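Local coordinates for protein AvrA (Salmonella typhimurium, PDB 6BE0) that probably transfers acetyl groups from acetyl-CoA to serine and threonine residues of target proteins, as a YopJ-family effector that binds inositol hexakisphosphate and coenzyme A, at residues 44-49 and 294-299; 111-116 and 199-204; 171-176 and 215-220. All coordinates share one frame; numbering follows the deposited sequence.

All three contacts are small and carried by side chains, but they belong to different parts of the fold. Contact 1 joins the first and last helices of the model, which are not part of the sheet, through a partly buried apolar seam with a lysine at its border. Contacts 2 and 3 both reach the mixed five-stranded sheet: contact 2, also partly buried, sets a phenylalanine edge against an arginine and a serine of strand 111-117, while contact 3 is a buried patch of alanine, leucine and cysteine on the outermost strand 170-176. Along the chain, contact 1 encloses the other two, whose segments alternate. Contacts 1 and 3 lie on opposite sides of the chain's centre.

Contact 1 of 3, residues 44-49 and 294-299; sequences TRIVER and AEYKSL. Unlike the reference sequence in segment 44-49: Arg45 (reference Cys).
Helix turns 44-49 and 294-299 run nearly antiparallel, at 155° between their N-to-C directions, with axes 10.0 Å apart at closest approach. Val47 and Tyr296 set the register, their CA atoms 6.9 Å from each other. Both of these residues are buried, and each points its CB at the facing helix. The two side chains pass head to tail, which brings Val47 CG2 to 3.8 Å from Tyr296 CB, at the root of the ring rather than over a face. Farther out, Ile46 CG2 lies near the ring plane and touches the edge at Tyr296 CE2 (3.9 Å). The first torsion of Ile46 (chi1 -73°) swings this methyl, and not CG1, to the ring edge.

Helix 40-55 near the start of the chain thus packs on helix 287-300 at its end, closing a loop that contains the whole central sheet of this YopJ-family fold. Leu43 and Leu50, on the same first helix, also touch Tyr296, and its hydroxyl hydrogen-bonds Asp68 on helix 65-82, so the ring is held at its polar end too.

At the border, Val47 uses its other methyl: CG1 meets Lys297 CE at 3.7 Å. The lysine chain is extended beyond CG and passes the valine at about a right angle, carrying its ammonium group to a salt bridge with Glu51, one turn farther along helix 40-55.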
ATOM      1  N   THR A  44     -14.145  18.628   7.244  1.00 39.07           N
ATOM      2  CA  THR A  44     -13.580  19.265   8.428  1.00 41.54           C
ATOM      3  C   THR A  44     -14.149  18.629   9.691  1.00 41.05           C
ATOM      4  O   THR A  44     -13.417  18.357  10.646  1.00 40.27           O
ATOM      5  CB  THR A  44     -13.857  20.780   8.447  1.00 41.43           C
ATOM      6  OG1 THR A  44     -13.424  21.364   7.211  1.00 64.04           O
ATOM      7  CG2 THR A  44     -13.122  21.445   9.602  1.00 41.07           C
ATOM      8  N   ARG A  45     -15.458  18.394   9.690  1.00 35.88           N
ATOM      9  CA  ARG A  45     -16.112  17.714  10.802  1.00 36.86           C
ATOM     10  C   ARG A  45     -15.539  16.310  10.977  1.00 34.90           C
ATOM     11  O   ARG A  45     -15.331  15.848  12.099  1.00 38.66           O
ATOM     12  CB  ARG A  45     -17.626  17.645  10.581  1.00 47.24           C
ATOM     13  CG  ARG A  45     -18.307  19.007  10.526  1.00 62.26           C
ATOM     14  CD  ARG A  45     -19.826  18.891  10.597  1.00 69.80           C
ATOM     15  NE  ARG A  45     -20.418  18.387   9.357  1.00 93.01           N
ATOM     16  CZ  ARG A  45     -20.901  19.152   8.380  1.00114.31           C
ATOM     17  NH1 ARG A  45     -20.870  20.476   8.472  1.00108.79           N
ATOM     18  NH2 ARG A  45     -21.422  18.588   7.299  1.00116.80           N
ATOM     19  N   ILE A  46     -15.280  15.640   9.856  1.00 33.52           N
ATOM     20  CA  ILE A  46     -14.735  14.285   9.873  1.00 35.55           C
ATOM     21  C   ILE A  46     -13.364  14.249  10.545  1.00 30.23           C
ATOM     22  O   ILE A  46     -13.105  13.395  11.394  1.00 30.79           O
ATOM     23  CB  ILE A  46     -14.633  13.707   8.438  1.00 41.17           C
ATOM     24  CG1 ILE A  46     -16.028  13.361   7.916  1.00 33.44           C
ATOM     25  CG2 ILE A  46     -13.746  12.458   8.402  1.00 33.61           C
ATOM     26  CD1 ILE A  46     -16.081  13.073   6.429  1.00 45.88           C
ATOM     27  N   VAL A  47     -12.490  15.175  10.163  1.00 31.68           N
ATOM     28  CA  VAL A  47     -11.139  15.230  10.716  1.00 37.19           C
ATOM     29  C   VAL A  47     -11.174  15.312  12.240  1.00 34.24           C
ATOM     30  O   VAL A  47     -10.393  14.647  12.921  1.00 30.87           O
ATOM     31  CB  VAL A  47     -10.347  16.435  10.155  1.00 39.12           C
ATOM     32  CG1 VAL A  47      -9.042  16.651  10.928  1.00 52.63           C
ATOM     33  CG2 VAL A  47     -10.053  16.235   8.677  1.00 47.60           C
ATOM     34  N   GLU A  48     -12.082  16.124  12.770  1.00 37.71           N
ATOM     35  CA  GLU A  48     -12.198  16.287  14.214  1.00 39.55           C
ATOM     36  C   GLU A  48     -12.616  14.976  14.873  1.00 34.05           C
ATOM     37  O   GLU A  48     -12.108  14.624  15.938  1.00 39.15           O
ATOM     38  CB  GLU A  48     -13.198  17.396  14.555  1.00 35.86           C
ATOM     39  CG  GLU A  48     -13.238  17.767  16.038  1.00 37.33           C
ATOM     40  CD  GLU A  48     -14.050  16.797  16.883  1.00 38.08           C
ATOM     41  OE1 GLU A  48     -15.054  16.251  16.379  1.00 50.45           O
ATOM     42  OE2 GLU A  48     -13.681  16.583  18.057  1.00 45.46           O
ATOM     43  N   ARG A  49     -13.538  14.256  14.241  1.00 47.40           N
ATOM     44  CA  ARG A  49     -13.991  12.974  14.772  1.00 44.46           C
ATOM     45  C   ARG A  49     -12.846  11.968  14.814  1.00 42.13           C
ATOM     46  O   ARG A  49     -12.718  11.213  15.775  1.00 42.81           O
ATOM     47  CB  ARG A  49     -15.150  12.415  13.942  1.00 54.81           C
ATOM     48  CG  ARG A  49     -16.442  13.210  14.059  1.00 61.56           C
ATOM     49  CD  ARG A  49     -17.652  12.411  13.585  1.00 54.76           C
ATOM     50  NE  ARG A  49     -17.504  11.928  12.213  1.00 59.18           N
ATOM     51  CZ  ARG A  49     -17.041  10.725  11.875  1.00 74.95           C
ATOM     52  NH1 ARG A  49     -16.669   9.852  12.805  1.00 76.97           N
ATOM     53  NH2 ARG A  49     -16.950  10.391  10.594  1.00 60.61           N
ATOM     54  N   ALA A 294      -3.589  13.275   8.401  1.00 33.45           N
ATOM     55  CA  ALA A 294      -2.685  14.114   7.624  1.00 36.48           C
ATOM     56  C   ALA A 294      -3.189  14.251   6.193  1.00 35.14           C
ATOM     57  O   ALA A 294      -3.268  15.354   5.650  1.00 39.47           O
ATOM     58  CB  ALA A 294      -1.280  13.537   7.635  1.00 37.05           C
ATOM     59  N   GLU A 295      -3.532  13.115   5.595  1.00 38.19           N
ATOM     60  CA  GLU A 295      -4.024  13.072   4.224  1.00 34.53           C
ATOM     61  C   GLU A 295      -5.287  13.913   4.048  1.00 36.28           C
ATOM     62  O   GLU A 295      -5.411  14.659   3.076  1.00 36.99           O
ATOM     63  CB  GLU A 295      -4.292  11.624   3.816  1.00 32.35           C
ATOM     64  CG  GLU A 295      -3.032  10.806   3.565  1.00 34.81           C
ATOM     65  CD  GLU A 295      -2.442  11.038   2.184  1.00 36.30           C
ATOM     66  OE1 GLU A 295      -2.776  12.061   1.549  1.00 40.39           O
ATOM     67  OE2 GLU A 295      -1.648  10.189   1.729  1.00 33.16           O
ATOM     68  N   TYR A 296      -6.218  13.795   4.990  1.00 33.49           N
ATOM     69  CA  TYR A 296      -7.458  14.564   4.936  1.00 35.41           C
ATOM     70  C   TYR A 296      -7.191  16.058   5.096  1.00 37.56           C
ATOM     71  O   TYR A 296      -7.744  16.878   4.363  1.00 39.66           O
ATOM     72  CB  TYR A 296      -8.437  14.103   6.020  1.00 38.95           C
ATOM     73  CG  TYR A 296      -9.085  12.754   5.776  1.00 32.19           C
ATOM     74  CD1 TYR A 296      -8.607  11.885   4.802  1.00 32.35           C
ATOM     75  CD2 TYR A 296     -10.186  12.355   6.520  1.00 34.69           C
ATOM     76  CE1 TYR A 296      -9.204  10.657   4.585  1.00 31.95           C
ATOM     77  CE2 TYR A 296     -10.789  11.130   6.309  1.00 32.64           C
ATOM     78  CZ  TYR A 296     -10.296  10.286   5.342  1.00 29.31           C
ATOM     79  OH  TYR A 296     -10.899   9.068   5.136  1.00 28.76           O
ATOM     80  N   LYS A 297      -6.348  16.406   6.064  1.00 34.87           N
ATOM     81  CA  LYS A 297      -6.044  17.805   6.345  1.00 37.82           C
ATOM     82  C   LYS A 297      -5.407  18.492   5.141  1.00 39.38           C
ATOM     83  O   LYS A 297      -5.614  19.685   4.920  1.00 44.68           O
ATOM     84  CB  LYS A 297      -5.119  17.923   7.558  1.00 38.79           C
ATOM     85  CG  LYS A 297      -5.823  17.779   8.899  1.00 38.92           C
ATOM     86  CD  LYS A 297      -4.862  18.026  10.050  1.00 40.51           C
ATOM     87  CE  LYS A 297      -5.556  17.939  11.398  1.00 41.22           C
ATOM     88  NZ  LYS A 297      -4.619  18.238  12.515  1.00 43.24           N
ATOM     89  N   SER A 298      -4.636  17.737   4.365  1.00 45.84           N
ATOM     90  CA  SER A 298      -3.967  18.288   3.190  1.00 44.38           C
ATOM     91  C   SER A 298      -4.978  18.752   2.145  1.00 44.44           C
ATOM     92  O   SER A 298      -4.726  19.709   1.412  1.00 46.57           O
ATOM     93  CB  SER A 298      -3.021  17.254   2.574  1.00 40.43           C
ATOM     94  OG  SER A 298      -1.995  16.894   3.482  1.00 51.08           O
ATOM     95  N   LEU A 299      -6.119  18.074   2.076  1.00 46.89           N
ATOM     96  CA  LEU A 299      -7.172  18.450   1.139  1.00 51.75           C
ATOM     97  C   LEU A 299      -7.800  19.784   1.532  1.00 57.29           C
ATOM     98  O   LEU A 299      -8.304  20.517   0.682  1.00 59.47           O
ATOM     99  CB  LEU A 299      -8.249  17.364   1.071  1.00 46.29           C
ATOM    100  CG  LEU A 299      -7.816  16.009   0.506  1.00 42.18           C
ATOM    101  CD1 LEU A 299      -8.928  14.985   0.682  1.00 41.72           C
ATOM    102  CD2 LEU A 299      -7.428  16.125  -0.961  1.00 41.36           C
TER

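Contact 2 of 3, residues 111-116 and 199-204; sequences SARFLV and LEFMNL
The guanidinium of Arg113 is held by two bonds from outside the segments: NE pairs with Asp129 in a salt bridge, and NH1 gives a hydrogen bond to the carbonyl oxygen of Leu86. Its NH2 makes an edge contact with the ring of Phe201, 3.9 Å from CD2. Each contacting atom lies near the plane of the other group, yet the two planes are 78° apart, so nothing stacks. A bend at chi2 (88°) turns the arginine chain, which is otherwise extended from there to its head, and Asp129 and Leu86 should fix the rotation of the guanidinium.

Ser111 meets the same edge one atom farther round. Its OG lies 3.8 Å from Phe201 CE2 and near the ring plane, and the same oxygen is 3.0 Å from Arg113 NH2. Residues 111 and 113 sit on one side of strand 111-117, whose antiparallel neighbour 125-133 supplies both Asp129 and Arg131. The partner segment is the short connection between helices 186-199 and 205-212, with a 3-10 segment at 202-204, so the contact ties this loop to the central sheet of a family grouped with clan CA cysteine peptidases. At its head, Leu199 touches the bound inositol hexakisphosphate; the ligand itself is about 12 Å from the Arg113 side chain.

Arg131 holds Phe201 twice, through a cation-pi interaction with the ring and a hydrogen bond to the carbonyl oxygen. Within the loop, Asn203 ND2 donates to the syn side of Glu200 OE1 (2.8 Å), bent at 139° and well out of the carboxylate plane, and OE2 bonds with Ser235.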
ATOM      1  N   SER A 111       5.836   3.228 -16.204  1.00 33.42           N
ATOM      2  CA  SER A 111       5.823   3.264 -14.752  1.00 32.91           C
ATOM      3  C   SER A 111       4.505   3.847 -14.257  1.00 32.32           C
ATOM      4  O   SER A 111       4.190   5.007 -14.531  1.00 32.55           O
ATOM      5  CB  SER A 111       7.000   4.087 -14.227  1.00 33.49           C
ATOM      6  OG  SER A 111       6.930   4.248 -12.822  1.00 42.78           O
ATOM      7  N   ALA A 112       3.735   3.041 -13.535  1.00 31.65           N
ATOM      8  CA  ALA A 112       2.441   3.480 -13.031  1.00 31.16           C
ATOM      9  C   ALA A 112       2.016   2.672 -11.812  1.00 30.58           C
ATOM     10  O   ALA A 112       2.545   1.589 -11.553  1.00 30.51           O
ATOM     11  CB  ALA A 112       1.389   3.381 -14.124  1.00 31.13           C
ATOM     12  N   ARG A 113       1.066   3.217 -11.058  1.00 31.59           N
ATOM     13  CA  ARG A 113       0.523   2.540  -9.886  1.00 31.12           C
ATOM     14  C   ARG A 113      -0.995   2.580  -9.900  1.00 30.84           C
ATOM     15  O   ARG A 113      -1.599   3.459 -10.514  1.00 31.01           O
ATOM     16  CB  ARG A 113       1.047   3.172  -8.595  1.00 31.17           C
ATOM     17  CG  ARG A 113       2.517   2.918  -8.339  1.00 31.49           C
ATOM     18  CD  ARG A 113       3.385   3.977  -8.992  1.00 32.09           C
ATOM     19  NE  ARG A 113       4.768   3.536  -9.134  1.00 33.39           N
ATOM     20  CZ  ARG A 113       5.705   4.210  -9.794  1.00 33.17           C
ATOM     21  NH1 ARG A 113       5.412   5.366 -10.381  1.00 33.74           N
ATOM     22  NH2 ARG A 113       6.937   3.726  -9.870  1.00 33.63           N
ATOM     23  N   PHE A 114      -1.604   1.619  -9.217  1.00 29.34           N
ATOM     24  CA  PHE A 114      -3.053   1.508  -9.173  1.00 29.17           C
ATOM     25  C   PHE A 114      -3.543   1.218  -7.768  1.00 28.93           C
ATOM     26  O   PHE A 114      -3.094   0.261  -7.146  1.00 28.80           O
ATOM     27  CB  PHE A 114      -3.532   0.400 -10.109  1.00 29.16           C
ATOM     28  CG  PHE A 114      -3.106   0.582 -11.536  1.00 29.48           C
ATOM     29  CD1 PHE A 114      -1.921   0.031 -11.994  1.00 29.65           C
ATOM     30  CD2 PHE A 114      -3.894   1.296 -12.422  1.00 29.69           C
ATOM     31  CE1 PHE A 114      -1.529   0.193 -13.309  1.00 30.05           C
ATOM     32  CE2 PHE A 114      -3.506   1.463 -13.737  1.00 30.06           C
ATOM     33  CZ  PHE A 114      -2.322   0.910 -14.181  1.00 30.25           C
ATOM     34  N   LEU A 115      -4.457   2.046  -7.270  1.00 28.81           N
ATOM     35  CA  LEU A 115      -5.244   1.690  -6.097  1.00 28.69           C
ATOM     36  C   LEU A 115      -6.492   0.976  -6.583  1.00 28.69           C
ATOM     37  O   LEU A 115      -7.309   1.562  -7.297  1.00 28.88           O
ATOM     38  CB  LEU A 115      -5.620   2.915  -5.263  1.00 28.88           C
ATOM     39  CG  LEU A 115      -4.489   3.698  -4.596  1.00 29.02           C
ATOM     40  CD1 LEU A 115      -5.079   4.687  -3.606  1.00 29.28           C
ATOM     41  CD2 LEU A 115      -3.492   2.780  -3.906  1.00 28.87           C
ATOM     42  N   VAL A 116      -6.632  -0.288  -6.200  1.00 28.57           N
ATOM     43  CA  VAL A 116      -7.727  -1.119  -6.683  1.00 28.68           C
ATOM     44  C   VAL A 116      -8.586  -1.634  -5.535  1.00 28.74           C
ATOM     45  O   VAL A 116      -8.087  -2.249  -4.595  1.00 28.64           O
ATOM     46  CB  VAL A 116      -7.199  -2.317  -7.513  1.00 28.67           C
ATOM     47  CG1 VAL A 116      -6.125  -3.093  -6.747  1.00 28.52           C
ATOM     48  CG2 VAL A 116      -8.348  -3.232  -7.940  1.00 28.89           C
ATOM     49  N   LEU A 199       8.994   6.782  -5.055  1.00 42.48           N
ATOM     50  CA  LEU A 199      10.212   7.321  -4.462  1.00 41.54           C
ATOM     51  C   LEU A 199      11.325   6.279  -4.376  1.00 40.91           C
ATOM     52  O   LEU A 199      12.508   6.621  -4.404  1.00 47.49           O
ATOM     53  CB  LEU A 199       9.910   7.875  -3.069  1.00 40.51           C
ATOM     54  CG  LEU A 199       8.887   9.012  -3.040  1.00 40.76           C
ATOM     55  CD1 LEU A 199       8.340   9.211  -1.636  1.00 40.18           C
ATOM     56  CD2 LEU A 199       9.509  10.299  -3.563  1.00 46.18           C
ATOM     57  N   GLU A 200      10.938   5.010  -4.275  1.00 39.46           N
ATOM     58  CA  GLU A 200      11.897   3.913  -4.168  1.00 41.14           C
ATOM     59  C   GLU A 200      12.034   3.190  -5.503  1.00 40.05           C
ATOM     60  O   GLU A 200      12.246   1.979  -5.543  1.00 43.65           O
ATOM     61  CB  GLU A 200      11.462   2.926  -3.081  1.00 39.19           C
ATOM     62  CG  GLU A 200      11.264   3.548  -1.705  1.00 39.83           C
ATOM     63  CD  GLU A 200      12.568   3.939  -1.036  1.00 44.15           C
ATOM     64  OE1 GLU A 200      13.640   3.771  -1.659  1.00 44.89           O
ATOM     65  OE2 GLU A 200      12.517   4.412   0.120  1.00 44.21           O
ATOM     66  N   PHE A 201      11.911   3.948  -6.590  1.00 36.85           N
ATOM     67  CA  PHE A 201      11.923   3.390  -7.939  1.00 36.90           C
ATOM     68  C   PHE A 201      13.112   2.460  -8.178  1.00 38.26           C
ATOM     69  O   PHE A 201      12.932   1.300  -8.544  1.00 37.82           O
ATOM     70  CB  PHE A 201      11.936   4.518  -8.973  1.00 37.83           C
ATOM     71  CG  PHE A 201      11.867   4.037 -10.395  1.00 43.07           C
ATOM     72  CD1 PHE A 201      13.018   3.675 -11.077  1.00 42.24           C
ATOM     73  CD2 PHE A 201      10.651   3.946 -11.051  1.00 36.95           C
ATOM     74  CE1 PHE A 201      12.957   3.228 -12.383  1.00 40.20           C
ATOM     75  CE2 PHE A 201      10.584   3.502 -12.355  1.00 37.50           C
ATOM     76  CZ  PHE A 201      11.738   3.143 -13.023  1.00 39.09           C
ATOM     77  N   MET A 202      14.322   2.972  -7.974  1.00 46.75           N
ATOM     78  CA  MET A 202      15.532   2.193  -8.216  1.00 48.52           C
ATOM     79  C   MET A 202      15.638   0.993  -7.275  1.00 48.73           C
ATOM     80  O   MET A 202      16.063  -0.087  -7.684  1.00 49.52           O
ATOM     81  CB  MET A 202      16.772   3.078  -8.066  1.00 51.11           C
ATOM     82  CG  MET A 202      16.863   4.217  -9.074  1.00 52.09           C
ATOM     83  SD  MET A 202      16.813   3.684 -10.800  1.00 57.09           S
ATOM     84  CE  MET A 202      18.124   2.463 -10.843  1.00 54.12           C
ATOM     85  N   ASN A 203      15.253   1.184  -6.017  1.00 49.70           N
ATOM     86  CA  ASN A 203      15.315   0.109  -5.029  1.00 49.27           C
ATOM     87  C   ASN A 203      14.352  -1.034  -5.337  1.00 46.24           C
ATOM     88  O   ASN A 203      14.449  -2.110  -4.745  1.00 50.05           O
ATOM     89  CB  ASN A 203      15.019   0.650  -3.627  1.00 48.61           C
ATOM     90  CG  ASN A 203      16.196   1.395  -3.021  1.00 52.26           C
ATOM     91  OD1 ASN A 203      17.346   1.198  -3.415  1.00 58.77           O
ATOM     92  ND2 ASN A 203      15.911   2.248  -2.043  1.00 52.84           N
ATOM     93  N   LEU A 204      13.425  -0.796  -6.262  1.00 41.02           N
ATOM     94  CA  LEU A 204      12.404  -1.779  -6.608  1.00 39.85           C
ATOM     95  C   LEU A 204      12.646  -2.413  -7.975  1.00 40.70           C
ATOM     96  O   LEU A 204      11.811  -3.168  -8.472  1.00 40.86           O
ATOM     97  CB  LEU A 204      11.024  -1.124  -6.577  1.00 40.78           C
ATOM     98  CG  LEU A 204      10.549  -0.736  -5.178  1.00 36.36           C
ATOM     99  CD1 LEU A 204       9.370   0.215  -5.260  1.00 42.10           C
ATOM    100  CD2 LEU A 204      10.184  -1.981  -4.385  1.00 38.39           C
TER

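Contact 3 of 3, residues 171-176 and 215-220; sequences YFAMVE and RLCGEE
No ring lies between Ala173 and its partners Leu216 and Cys217; the aromatic side chains of the strand, Tyr171 and Phe172, go elsewhere. Phe172 packs its ring on the far side of the sheet, against Thr158, Lys159 and Leu162 of helix 151-164, and Tyr171 turns to Ile212 at the end of helix 205-212 and Glu214 in the loop after it. What remains between the segments is a small apolar patch. The methyl of Ala173 points at the loop and receives two groups: Leu216 CD2 at 3.7 Å and, more loosely, Cys217 SG at 4.1 Å.

The two consecutive loop residues reach one methyl by different torsions. Leu216 holds CG anti to its backbone N (chi1 -176°), whereas Cys217 keeps SG beside the backbone N and anti to the carbonyl carbon (chi1 -61°). The register pairs Ala173 with Cys217, their CA atoms 7.3 Å apart. Ile207 and Asn211 of helix 205-212, together with Tyr231, pack on Leu216 as well, and Asn211 also touches Ala173.

From Cys217 itself the chain reverses through a type II' beta turn ending at Glu220, with Gly218 at positive phi (62°). The contact is plain packing away from the ligand sites: helix 205-212 and the loop after it lie on one face of outermost strand 170-176 and helix 151-164 on the other, so the sheet edge is sandwiched between helical layers, as in an alpha/beta fold.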
ATOM      1  N   TYR A 171       4.079 -10.437 -16.808  1.00 40.65           N
ATOM      2  CA  TYR A 171       4.327 -11.278 -15.642  1.00 40.60           C
ATOM      3  C   TYR A 171       3.714 -10.677 -14.381  1.00 38.61           C
ATOM      4  O   TYR A 171       3.892  -9.491 -14.097  1.00 37.52           O
ATOM      5  CB  TYR A 171       5.832 -11.484 -15.456  1.00 41.27           C
ATOM      6  CG  TYR A 171       6.497 -12.116 -16.656  1.00 43.50           C
ATOM      7  CD1 TYR A 171       7.011 -11.332 -17.681  1.00 43.70           C
ATOM      8  CD2 TYR A 171       6.603 -13.493 -16.771  1.00 45.61           C
ATOM      9  CE1 TYR A 171       7.616 -11.907 -18.782  1.00 45.82           C
ATOM     10  CE2 TYR A 171       7.206 -14.076 -17.869  1.00 47.89           C
ATOM     11  CZ  TYR A 171       7.710 -13.278 -18.871  1.00 47.91           C
ATOM     12  OH  TYR A 171       8.314 -13.851 -19.969  1.00 58.21           O
ATOM     13  N   PHE A 172       2.995 -11.511 -13.632  1.00 35.67           N
ATOM     14  CA  PHE A 172       2.267 -11.065 -12.450  1.00 34.30           C
ATOM     15  C   PHE A 172       2.759 -11.749 -11.177  1.00 34.19           C
ATOM     16  O   PHE A 172       3.132 -12.923 -11.186  1.00 35.42           O
ATOM     17  CB  PHE A 172       0.769 -11.318 -12.625  1.00 34.57           C
ATOM     18  CG  PHE A 172      -0.032 -11.102 -11.371  1.00 33.58           C
ATOM     19  CD1 PHE A 172      -0.388 -12.173 -10.568  1.00 34.12           C
ATOM     20  CD2 PHE A 172      -0.422  -9.827 -10.990  1.00 32.33           C
ATOM     21  CE1 PHE A 172      -1.122 -11.977  -9.414  1.00 33.42           C
ATOM     22  CE2 PHE A 172      -1.155  -9.627  -9.837  1.00 31.66           C
ATOM     23  CZ  PHE A 172      -1.505 -10.704  -9.048  1.00 32.19           C
ATOM     24  N   ALA A 173       2.750 -10.996 -10.080  1.00 32.91           N
ATOM     25  CA  ALA A 173       3.116 -11.522  -8.774  1.00 32.85           C
ATOM     26  C   ALA A 173       2.338 -10.800  -7.681  1.00 31.68           C
ATOM     27  O   ALA A 173       2.041  -9.614  -7.798  1.00 30.73           O
ATOM     28  CB  ALA A 173       4.613 -11.380  -8.543  1.00 33.05           C
ATOM     29  N   MET A 174       2.002 -11.531  -6.625  1.00 39.14           N
ATOM     30  CA  MET A 174       1.312 -10.961  -5.477  1.00 38.18           C
ATOM     31  C   MET A 174       2.228 -11.045  -4.264  1.00 38.24           C
ATOM     32  O   MET A 174       2.835 -12.085  -4.011  1.00 39.25           O
ATOM     33  CB  MET A 174      -0.006 -11.692  -5.230  1.00 38.63           C
ATOM     34  CG  MET A 174      -0.758 -11.241  -3.993  1.00 38.15           C
ATOM     35  SD  MET A 174      -2.385 -12.009  -3.902  1.00 45.32           S
ATOM     36  CE  MET A 174      -2.532 -12.284  -2.141  1.00 44.14           C
ATOM     37  N   VAL A 175       2.336  -9.943  -3.529  1.00 31.14           N
ATOM     38  CA  VAL A 175       3.266  -9.851  -2.409  1.00 31.31           C
ATOM     39  C   VAL A 175       2.536  -9.612  -1.091  1.00 31.12           C
ATOM     40  O   VAL A 175       1.777  -8.652  -0.946  1.00 30.38           O
ATOM     41  CB  VAL A 175       4.295  -8.724  -2.632  1.00 30.83           C
ATOM     42  CG1 VAL A 175       5.238  -8.606  -1.437  1.00 31.28           C
ATOM     43  CG2 VAL A 175       5.085  -8.980  -3.904  1.00 31.26           C
ATOM     44  N   GLU A 176       2.778 -10.501  -0.136  1.00 36.82           N
ATOM     45  CA  GLU A 176       2.265 -10.355   1.218  1.00 39.00           C
ATOM     46  C   GLU A 176       3.230  -9.504   2.032  1.00 37.36           C
ATOM     47  O   GLU A 176       4.433  -9.758   2.031  1.00 38.69           O
ATOM     48  CB  GLU A 176       2.078 -11.729   1.869  1.00 38.03           C
ATOM     49  CG  GLU A 176       1.625 -11.695   3.322  1.00 42.19           C
ATOM     50  CD  GLU A 176       1.756 -13.047   3.999  1.00 40.09           C
ATOM     51  OE1 GLU A 176       2.861 -13.630   3.956  1.00 40.88           O
ATOM     52  OE2 GLU A 176       0.755 -13.526   4.571  1.00 40.71           O
ATOM     53  N   ARG A 215      11.864 -15.513 -11.110  1.00 63.94           N
ATOM     54  CA  ARG A 215      12.746 -15.953 -10.032  1.00 64.35           C
ATOM     55  C   ARG A 215      12.263 -15.423  -8.687  1.00 61.73           C
ATOM     56  O   ARG A 215      13.000 -15.448  -7.701  1.00 65.37           O
ATOM     57  CB  ARG A 215      14.179 -15.478 -10.277  1.00 64.46           C
ATOM     58  CG  ARG A 215      14.759 -15.861 -11.626  1.00 71.33           C
ATOM     59  CD  ARG A 215      16.232 -15.485 -11.693  1.00 71.34           C
ATOM     60  NE  ARG A 215      16.442 -14.057 -11.446  1.00 67.30           N
ATOM     61  CZ  ARG A 215      16.779 -13.159 -12.371  1.00 67.24           C
ATOM     62  NH1 ARG A 215      16.967 -13.514 -13.638  1.00 68.39           N
ATOM     63  NH2 ARG A 215      16.940 -11.890 -12.023  1.00 66.07           N
ATOM     64  N   LEU A 216      11.023 -14.943  -8.653  1.00 51.15           N
ATOM     65  CA  LEU A 216      10.490 -14.284  -7.467  1.00 48.90           C
ATOM     66  C   LEU A 216       9.697 -15.250  -6.595  1.00 49.96           C
ATOM     67  O   LEU A 216      10.090 -15.545  -5.467  1.00 50.69           O
ATOM     68  CB  LEU A 216       9.609 -13.103  -7.877  1.00 46.02           C
ATOM     69  CG  LEU A 216       9.053 -12.236  -6.748  1.00 43.65           C
ATOM     70  CD1 LEU A 216      10.174 -11.588  -5.946  1.00 43.34           C
ATOM     71  CD2 LEU A 216       8.122 -11.181  -7.320  1.00 41.40           C
ATOM     72  N   CYS A 217       8.581 -15.739  -7.127  1.00 58.82           N
ATOM     73  CA  CYS A 217       7.692 -16.620  -6.380  1.00 59.05           C
ATOM     74  C   CYS A 217       8.025 -18.086  -6.634  1.00 66.84           C
ATOM     75  O   CYS A 217       8.045 -18.897  -5.708  1.00 66.59           O
ATOM     76  CB  CYS A 217       6.234 -16.342  -6.751  1.00 58.42           C
ATOM     77  SG  CYS A 217       5.683 -14.664  -6.372  1.00 56.05           S
ATOM     78  N   GLY A 218       8.289 -18.417  -7.893  1.00 70.30           N
ATOM     79  CA  GLY A 218       8.568 -19.788  -8.274  1.00 71.24           C
ATOM     80  C   GLY A 218       7.385 -20.697  -8.003  1.00 77.89           C
ATOM     81  O   GLY A 218       6.263 -20.415  -8.424  1.00 75.10           O
ATOM     82  N   GLU A 219       7.641 -21.791  -7.292  1.00 91.11           N
ATOM     83  CA  GLU A 219       6.611 -22.780  -6.998  1.00 94.37           C
ATOM     84  C   GLU A 219       5.463 -22.194  -6.182  1.00 95.44           C
ATOM     85  O   GLU A 219       4.296 -22.485  -6.446  1.00 94.66           O
ATOM     86  CB  GLU A 219       7.222 -23.967  -6.252  1.00100.86           C
ATOM     87  CG  GLU A 219       8.277 -24.713  -7.053  1.00104.66           C
ATOM     88  CD  GLU A 219       8.823 -25.923  -6.317  1.00109.62           C
ATOM     89  OE1 GLU A 219       8.353 -26.201  -5.193  1.00109.33           O
ATOM     90  OE2 GLU A 219       9.722 -26.595  -6.865  1.00109.56           O
ATOM     91  N   GLU A 220       5.797 -21.369  -5.194  1.00 99.94           N
ATOM     92  CA  GLU A 220       4.788 -20.789  -4.313  1.00 97.23           C
ATOM     93  C   GLU A 220       3.858 -19.853  -5.087  1.00 91.51           C
ATOM     94  O   GLU A 220       4.284 -19.203  -6.043  1.00 90.88           O
ATOM     95  CB  GLU A 220       5.458 -20.042  -3.159  1.00 93.22           C
ATOM     96  CG  GLU A 220       6.320 -20.934  -2.280  1.00 97.96           C
ATOM     97  CD  GLU A 220       6.761 -20.251  -1.000  1.00 96.65           C
ATOM     98  OE1 GLU A 220       6.561 -19.024  -0.878  1.00 92.80           O
ATOM     99  OE2 GLU A 220       7.304 -20.942  -0.113  1.00 98.70           O
TER